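Local coordinates for protein transcriptional regulator (LacI family) (Clostridium acetobutylicum ATCC 824, PDB 3G85) that probably regulates transcription by binding DNA at cis-regulatory sites, as LacI-family regulators do, at residues D177-L182 and I204-K209; S198-V203 and I218-I223. All blocks are in the same frame, centred on the assembly; numbering follows the deposited sequence.

Contact 1. Residues D177-L182 and I204-K209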
ATOM      1  N   ASP A 177      -7.698  10.594 -16.099  1.00 24.83           N
ATOM      2  CA  ASP A 177      -7.372  12.015 -16.121  1.00 25.31           C
ATOM      3  C   ASP A 177      -5.854  12.288 -16.251  1.00 25.97           C
ATOM      4  O   ASP A 177      -5.426  13.158 -17.041  1.00 24.89           O
ATOM      5  CB  ASP A 177      -7.972  12.708 -14.903  1.00 26.53           C
ATOM      6  CG  ASP A 177      -9.488  12.804 -14.957  1.00 28.80           C
ATOM      7  OD1 ASP A 177     -10.090  12.568 -16.024  1.00 33.39           O
ATOM      8  OD2 ASP A 177     -10.084  13.085 -13.891  1.00 34.23           O
ATOM      9  N   ALA A 178      -5.045  11.511 -15.528  1.00 24.28           N
ATOM     10  CA  ALA A 178      -3.603  11.677 -15.529  1.00 24.30           C
ATOM     11  C   ALA A 178      -3.001  11.318 -16.892  1.00 24.57           C
ATOM     12  O   ALA A 178      -2.094  12.002 -17.366  1.00 25.62           O
ATOM     13  CB  ALA A 178      -2.952  10.833 -14.401  1.00 22.80           C
ATOM     14  N   ALA A 179      -3.492  10.248 -17.521  1.00 24.78           N
ATOM     15  CA  ALA A 179      -2.958   9.815 -18.809  1.00 25.48           C
ATOM     16  C   ALA A 179      -3.253  10.855 -19.894  1.00 26.61           C
ATOM     17  O   ALA A 179      -2.446  11.042 -20.817  1.00 26.97           O
ATOM     18  CB  ALA A 179      -3.555   8.472 -19.210  1.00 26.03           C
ATOM     19  N   LYS A 180      -4.412  11.497 -19.795  1.00 27.54           N
ATOM     20  CA  LYS A 180      -4.797  12.544 -20.758  1.00 29.75           C
ATOM     21  C   LYS A 180      -3.810  13.729 -20.682  1.00 29.57           C
ATOM     22  O   LYS A 180      -3.423  14.297 -21.706  1.00 29.71           O
ATOM     23  CB  LYS A 180      -6.240  12.979 -20.537  1.00 29.21           C
ATOM     24  CG  LYS A 180      -7.245  11.924 -20.943  1.00 31.03           C
ATOM     25  CD  LYS A 180      -8.695  12.407 -20.829  1.00 32.74           C
ATOM     26  CE  LYS A 180      -9.668  11.296 -21.221  1.00 38.25           C
ATOM     27  NZ  LYS A 180     -11.101  11.792 -21.178  1.00 43.58           N
ATOM     28  N   LYS A 181      -3.368  14.058 -19.476  1.00 29.90           N
ATOM     29  CA  LYS A 181      -2.314  15.080 -19.288  1.00 28.87           C
ATOM     30  C   LYS A 181      -0.973  14.570 -19.776  1.00 29.70           C
ATOM     31  O   LYS A 181      -0.267  15.280 -20.500  1.00 29.26           O
ATOM     32  CB  LYS A 181      -2.188  15.471 -17.826  1.00 28.76           C
ATOM     33  CG  LYS A 181      -3.439  15.963 -17.237  1.00 29.45           C
ATOM     34  CD  LYS A 181      -3.252  16.290 -15.763  1.00 29.77           C
ATOM     35  CE  LYS A 181      -4.626  16.561 -15.154  1.00 33.40           C
ATOM     36  NZ  LYS A 181      -4.609  16.737 -13.682  1.00 33.21           N
ATOM     37  N   LEU A 182      -0.603  13.354 -19.364  1.00 29.40           N
ATOM     38  CA  LEU A 182       0.622  12.709 -19.841  1.00 30.77           C
ATOM     39  C   LEU A 182       0.698  12.821 -21.353  1.00 31.19           C
ATOM     40  O   LEU A 182       1.754  13.128 -21.890  1.00 31.75           O
ATOM     41  CB  LEU A 182       0.694  11.215 -19.452  1.00 30.06           C
ATOM     42  CG  LEU A 182       1.945  10.403 -19.803  1.00 30.43           C
ATOM     43  CD1 LEU A 182       3.197  10.975 -19.082  1.00 32.68           C
ATOM     44  CD2 LEU A 182       1.785   8.900 -19.496  1.00 31.80           C
ATOM     45  N   ILE A 204      -3.975   2.669 -18.813  1.00 21.42           N
ATOM     46  CA  ILE A 204      -4.063   1.721 -19.909  1.00 22.98           C
ATOM     47  C   ILE A 204      -5.373   1.907 -20.687  1.00 23.57           C
ATOM     48  O   ILE A 204      -5.371   1.710 -21.923  1.00 23.19           O
ATOM     49  CB  ILE A 204      -3.879   0.286 -19.375  1.00 24.93           C
ATOM     50  CG1 ILE A 204      -2.417   0.064 -19.051  1.00 24.87           C
ATOM     51  CG2 ILE A 204      -4.346  -0.763 -20.355  1.00 30.01           C
ATOM     52  CD1 ILE A 204      -2.269  -0.938 -17.935  1.00 32.97           C
ATOM     53  N   SER A 205      -6.456   2.317 -20.003  1.00 22.11           N
ATOM     54  CA  SER A 205      -7.732   2.619 -20.669  1.00 25.18           C
ATOM     55  C   SER A 205      -7.463   3.637 -21.805  1.00 25.56           C
ATOM     56  O   SER A 205      -7.871   3.452 -22.963  1.00 25.68           O
ATOM     57  CB  SER A 205      -8.750   3.189 -19.665  1.00 24.14           C
ATOM     58  OG  SER A 205      -9.972   3.580 -20.266  1.00 29.62           O
ATOM     59  N   VAL A 206      -6.750   4.696 -21.450  1.00 26.52           N
ATOM     60  CA  VAL A 206      -6.474   5.797 -22.385  1.00 28.13           C
ATOM     61  C   VAL A 206      -5.466   5.360 -23.457  1.00 28.40           C
ATOM     62  O   VAL A 206      -5.687   5.588 -24.654  1.00 29.99           O
ATOM     63  CB  VAL A 206      -5.993   7.048 -21.636  1.00 27.45           C
ATOM     64  CG1 VAL A 206      -5.533   8.143 -22.630  1.00 28.76           C
ATOM     65  CG2 VAL A 206      -7.091   7.580 -20.760  1.00 28.32           C
ATOM     66  N   LEU A 207      -4.367   4.732 -23.048  1.00 28.44           N
ATOM     67  CA  LEU A 207      -3.361   4.256 -24.000  1.00 29.67           C
ATOM     68  C   LEU A 207      -3.941   3.277 -25.022  1.00 31.14           C
ATOM     69  O   LEU A 207      -3.535   3.290 -26.203  1.00 31.74           O
ATOM     70  CB  LEU A 207      -2.169   3.608 -23.284  1.00 28.95           C
ATOM     71  CG  LEU A 207      -1.364   4.378 -22.239  1.00 28.01           C
ATOM     72  CD1 LEU A 207      -0.164   3.541 -21.860  1.00 28.64           C
ATOM     73  CD2 LEU A 207      -0.928   5.767 -22.699  1.00 29.73           C
ATOM     74  N   ASN A 208      -4.867   2.417 -24.588  1.00 30.98           N
ATOM     75  CA  ASN A 208      -5.561   1.517 -25.513  1.00 32.38           C
ATOM     76  C   ASN A 208      -6.437   2.264 -26.543  1.00 34.09           C
ATOM     77  O   ASN A 208      -6.379   1.962 -27.743  1.00 35.22           O
ATOM     78  CB  ASN A 208      -6.399   0.491 -24.748  1.00 31.42           C
ATOM     79  CG  ASN A 208      -5.543  -0.597 -24.106  1.00 30.77           C
ATOM     80  OD1 ASN A 208      -4.351  -0.716 -24.399  1.00 28.22           O
ATOM     81  ND2 ASN A 208      -6.156  -1.413 -23.242  1.00 28.87           N
ATOM     82  N   LYS A 209      -7.238   3.220 -26.076  1.00 35.82           N
ATOM     83  CA  LYS A 209      -8.083   4.054 -26.936  1.00 39.06           C
ATOM     84  C   LYS A 209      -7.238   4.803 -27.978  1.00 40.01           C
ATOM     85  O   LYS A 209      -7.623   4.913 -29.134  1.00 41.00           O
ATOM     86  CB  LYS A 209      -8.887   5.080 -26.115  1.00 38.37           C
ATOM     87  CG  LYS A 209     -10.204   4.578 -25.531  1.00 41.26           C
ATOM     88  CD  LYS A 209     -11.081   5.720 -24.964  1.00 41.36           C
ATOM     89  CE  LYS A 209     -11.815   6.483 -26.082  1.00 47.62           C
ATOM     90  NZ  LYS A 209     -13.057   7.231 -25.653  1.00 49.96           N
TER
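Ala179 and Val206 meet side chain to side chain where the helix ending at 182 packs on the helix ending at 209. Ala179 directs its single methyl at the other helix. Its CB lies 3.7 Å from CB of Val206, and each of the two valine methyls, CG1 and CG2, stands 4.0 Å from that same alanine CB. The alanine methyl thus faces the valine CB from the side away from CA, and does not sit in the opening between the two methyls. With CG1 anti to the backbone N (chi1 173°) and CG2 anti to the carbonyl carbon, both methyls are turned aside and CB itself is the nearest point to Ala179. A side chain of one carbon lets the backbones come close, with the CA atoms of this pair 6.4 Å apart. One residue on, Lys180 contributes carbon and not charge. Its extended chain passes along the exposed margin of the contact, and CG comes within 4.4 Å of Val206 CG2. Farther out, its NZ is 6.7 Å from NZ of Lys209, two like charges that are not in contact. No hydrogen bond crosses between 177-182 and 204-209, so apolar packing alone joins them. One helical turn before Lys180, Val176 extends the apolar seam by touching Val206 and Ser205. Both helices lie against the same sheet of the periplasmic-binding-protein-like domain: Ala178 and Leu182 rest on strand 131-134, while Ile204 and Leu207 rest on strand 219-224.

Contact 2. Residues S198-V203 and I218-I223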
ATOM      1  N   SER A 198      -4.823   1.138  -9.449  1.00 20.25           N
ATOM      2  CA  SER A 198      -6.042   1.762  -9.995  1.00 21.12           C
ATOM      3  C   SER A 198      -5.647   2.833 -11.006  1.00 20.53           C
ATOM      4  O   SER A 198      -6.262   2.983 -12.054  1.00 20.62           O
ATOM      5  CB  SER A 198      -6.889   2.421  -8.891  1.00 20.85           C
ATOM      6  OG  SER A 198      -7.480   1.415  -8.095  1.00 25.42           O
ATOM      7  N   ILE A 199      -4.601   3.580 -10.668  1.00 20.70           N
ATOM      8  CA  ILE A 199      -4.086   4.595 -11.561  1.00 21.31           C
ATOM      9  C   ILE A 199      -3.639   3.927 -12.854  1.00 20.45           C
ATOM     10  O   ILE A 199      -3.966   4.389 -13.961  1.00 21.87           O
ATOM     11  CB  ILE A 199      -2.958   5.400 -10.868  1.00 20.92           C
ATOM     12  CG1 ILE A 199      -3.563   6.401  -9.859  1.00 21.57           C
ATOM     13  CG2 ILE A 199      -2.050   6.081 -11.909  1.00 22.25           C
ATOM     14  CD1 ILE A 199      -2.531   7.101  -9.044  1.00 22.69           C
ATOM     15  N   ALA A 200      -2.892   2.836 -12.734  1.00 19.92           N
ATOM     16  CA  ALA A 200      -2.388   2.123 -13.924  1.00 19.72           C
ATOM     17  C   ALA A 200      -3.508   1.595 -14.819  1.00 20.30           C
ATOM     18  O   ALA A 200      -3.419   1.651 -16.053  1.00 20.05           O
ATOM     19  CB  ALA A 200      -1.468   0.972 -13.489  1.00 19.58           C
ATOM     20  N   LEU A 201      -4.582   1.112 -14.210  1.00 20.95           N
ATOM     21  CA  LEU A 201      -5.708   0.606 -15.008  1.00 21.07           C
ATOM     22  C   LEU A 201      -6.388   1.721 -15.815  1.00 21.01           C
ATOM     23  O   LEU A 201      -6.738   1.519 -16.994  1.00 21.41           O
ATOM     24  CB  LEU A 201      -6.743  -0.088 -14.129  1.00 20.85           C
ATOM     25  CG  LEU A 201      -6.237  -1.401 -13.514  1.00 21.58           C
ATOM     26  CD1 LEU A 201      -7.286  -1.879 -12.490  1.00 20.24           C
ATOM     27  CD2 LEU A 201      -5.857  -2.472 -14.608  1.00 22.54           C
ATOM     28  N   GLY A 202      -6.501   2.895 -15.212  1.00 20.22           N
ATOM     29  CA  GLY A 202      -7.039   4.067 -15.911  1.00 21.20           C
ATOM     30  C   GLY A 202      -6.120   4.513 -17.050  1.00 21.59           C
ATOM     31  O   GLY A 202      -6.589   4.878 -18.144  1.00 22.28           O
ATOM     32  N   VAL A 203      -4.820   4.517 -16.776  1.00 21.34           N
ATOM     33  CA  VAL A 203      -3.810   4.875 -17.796  1.00 21.76           C
ATOM     34  C   VAL A 203      -3.913   3.971 -19.033  1.00 21.35           C
ATOM     35  O   VAL A 203      -3.982   4.438 -20.169  1.00 21.31           O
ATOM     36  CB  VAL A 203      -2.400   4.833 -17.235  1.00 22.01           C
ATOM     37  CG1 VAL A 203      -1.360   4.912 -18.413  1.00 22.45           C
ATOM     38  CG2 VAL A 203      -2.187   5.929 -16.162  1.00 22.09           C
ATOM     39  N   ILE A 218       5.204   2.467 -24.456  1.00 38.15           N
ATOM     40  CA  ILE A 218       5.270   2.801 -23.020  1.00 36.03           C
ATOM     41  C   ILE A 218       5.227   1.523 -22.193  1.00 34.57           C
ATOM     42  O   ILE A 218       4.360   0.661 -22.419  1.00 34.80           O
ATOM     43  CB  ILE A 218       4.108   3.739 -22.560  1.00 36.32           C
ATOM     44  CG1 ILE A 218       4.198   5.092 -23.266  1.00 36.33           C
ATOM     45  CG2 ILE A 218       4.143   3.963 -21.020  1.00 35.62           C
ATOM     46  CD1 ILE A 218       3.149   6.081 -22.855  1.00 36.97           C
ATOM     47  N   GLU A 219       6.155   1.391 -21.244  1.00 32.57           N
ATOM     48  CA  GLU A 219       6.127   0.249 -20.324  1.00 30.44           C
ATOM     49  C   GLU A 219       5.725   0.720 -18.919  1.00 29.34           C
ATOM     50  O   GLU A 219       6.212   1.727 -18.450  1.00 27.32           O
ATOM     51  CB  GLU A 219       7.470  -0.460 -20.286  1.00 30.69           C
ATOM     52  CG  GLU A 219       7.337  -1.844 -19.704  1.00 35.65           C
ATOM     53  CD  GLU A 219       8.551  -2.728 -19.913  1.00 41.97           C
ATOM     54  OE1 GLU A 219       9.345  -2.498 -20.866  1.00 44.44           O
ATOM     55  OE2 GLU A 219       8.708  -3.663 -19.100  1.00 44.76           O
ATOM     56  N   ILE A 220       4.813  -0.001 -18.271  1.00 27.25           N
ATOM     57  CA  ILE A 220       4.279   0.453 -16.978  1.00 26.70           C
ATOM     58  C   ILE A 220       4.666  -0.509 -15.869  1.00 24.76           C
ATOM     59  O   ILE A 220       4.651  -1.713 -16.062  1.00 25.70           O
ATOM     60  CB  ILE A 220       2.723   0.536 -17.029  1.00 27.11           C
ATOM     61  CG1 ILE A 220       2.300   1.480 -18.156  1.00 29.10           C
ATOM     62  CG2 ILE A 220       2.158   0.969 -15.635  1.00 25.57           C
ATOM     63  CD1 ILE A 220       0.791   1.412 -18.569  1.00 27.59           C
ATOM     64  N   VAL A 221       4.993   0.027 -14.706  1.00 23.14           N
ATOM     65  CA  VAL A 221       5.101  -0.772 -13.482  1.00 22.96           C
ATOM     66  C   VAL A 221       4.254  -0.025 -12.473  1.00 22.36           C
ATOM     67  O   VAL A 221       4.311   1.201 -12.394  1.00 22.81           O
ATOM     68  CB  VAL A 221       6.529  -0.899 -12.937  1.00 22.68           C
ATOM     69  CG1 VAL A 221       6.542  -1.639 -11.561  1.00 23.18           C
ATOM     70  CG2 VAL A 221       7.387  -1.683 -13.942  1.00 23.85           C
ATOM     71  N   ALA A 222       3.431  -0.753 -11.732  1.00 21.31           N
ATOM     72  CA  ALA A 222       2.556  -0.086 -10.768  1.00 19.77           C
ATOM     73  C   ALA A 222       2.735  -0.726  -9.415  1.00 19.94           C
ATOM     74  O   ALA A 222       3.097  -1.880  -9.324  1.00 21.69           O
ATOM     75  CB  ALA A 222       1.123  -0.217 -11.191  1.00 19.95           C
ATOM     76  N   ILE A 223       2.448   0.029  -8.360  1.00 20.70           N
ATOM     77  CA  ILE A 223       2.398  -0.530  -7.000  1.00 18.87           C
ATOM     78  C   ILE A 223       1.037  -1.215  -6.820  1.00 19.18           C
ATOM     79  O   ILE A 223      -0.014  -0.608  -7.060  1.00 18.10           O
ATOM     80  CB  ILE A 223       2.588   0.560  -5.922  1.00 19.08           C
ATOM     81  CG1 ILE A 223       3.968   1.252  -6.056  1.00 18.22           C
ATOM     82  CG2 ILE A 223       2.338  -0.016  -4.495  1.00 17.62           C
ATOM     83  CD1 ILE A 223       5.152   0.286  -5.776  1.00 17.34           C
TER
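Ile220 and Ala222, two residues apart on strand 219-224, present their side chains to Ala200 and Val203 on helix 197-209. Ile220 comes first along the strand and is the residue there that touches both helix side chains. With CG1 beside the backbone N (chi1 -58°), the CG2 branch falls anti to that nitrogen and lies 4.2 Å from CB of Ala200. The other branch runs out through CG1 to CD1, which reaches CG1 of Val203 at 4.1 Å. The forked isoleucine thus touches residues three apart on the helix, and it slides past Val203 with the two side chains running in opposite directions. This is the crossover helix of a beta-alpha-beta unit, strand 191-194, helix 197-209, strand 219-224, as in the Rossmann-like domains of periplasmic-binding-protein-type folds. The helix packs on one face of the sheet, running roughly antiparallel to the strand (149° between N-to-C directions), with the two axes 8.2 Å apart. Val221, next along, turns to the opposite face of the sheet, where it packs on Ala118, Leu121 and Phe122 of helix 111-124, so the strand is covered by helices on both faces. Its backbone is hydrogen-bonded to Leu192 and Cys194 of the neighbouring strand. Ala222 then points back to the helix, and its CB meets CB of Ala200 at 3.7 Å, methyl against methyl. These small residues bring helix and strand close, the two CA atoms being 6.3 Å apart. Beside them, Leu192 of strand 191-194 packs against Val203.

How the contacts relate
Both contacts use helix 197-209, contact 1 through its last turns and contact 2 through its earlier ones, their centres 10 Å apart. Contact 2 is wholly buried helix-on-sheet packing within a beta-alpha-beta unit. Contact 1 joins two helices on one sheet and has a buried alanine-valine pair with a lysine's aliphatic chain at its exposed margin, whereas the side chains touching in contact 2 are all apolar. Neither has a hydrogen bond between its segments, and alanine is the close-packing residue in each. The two merge: CG1 of Ile204 lies 3.5 Å from CD1 of Ile220, and CB of Ala179 3.9 Å from CA of Val203, giving one continuous apolar layer.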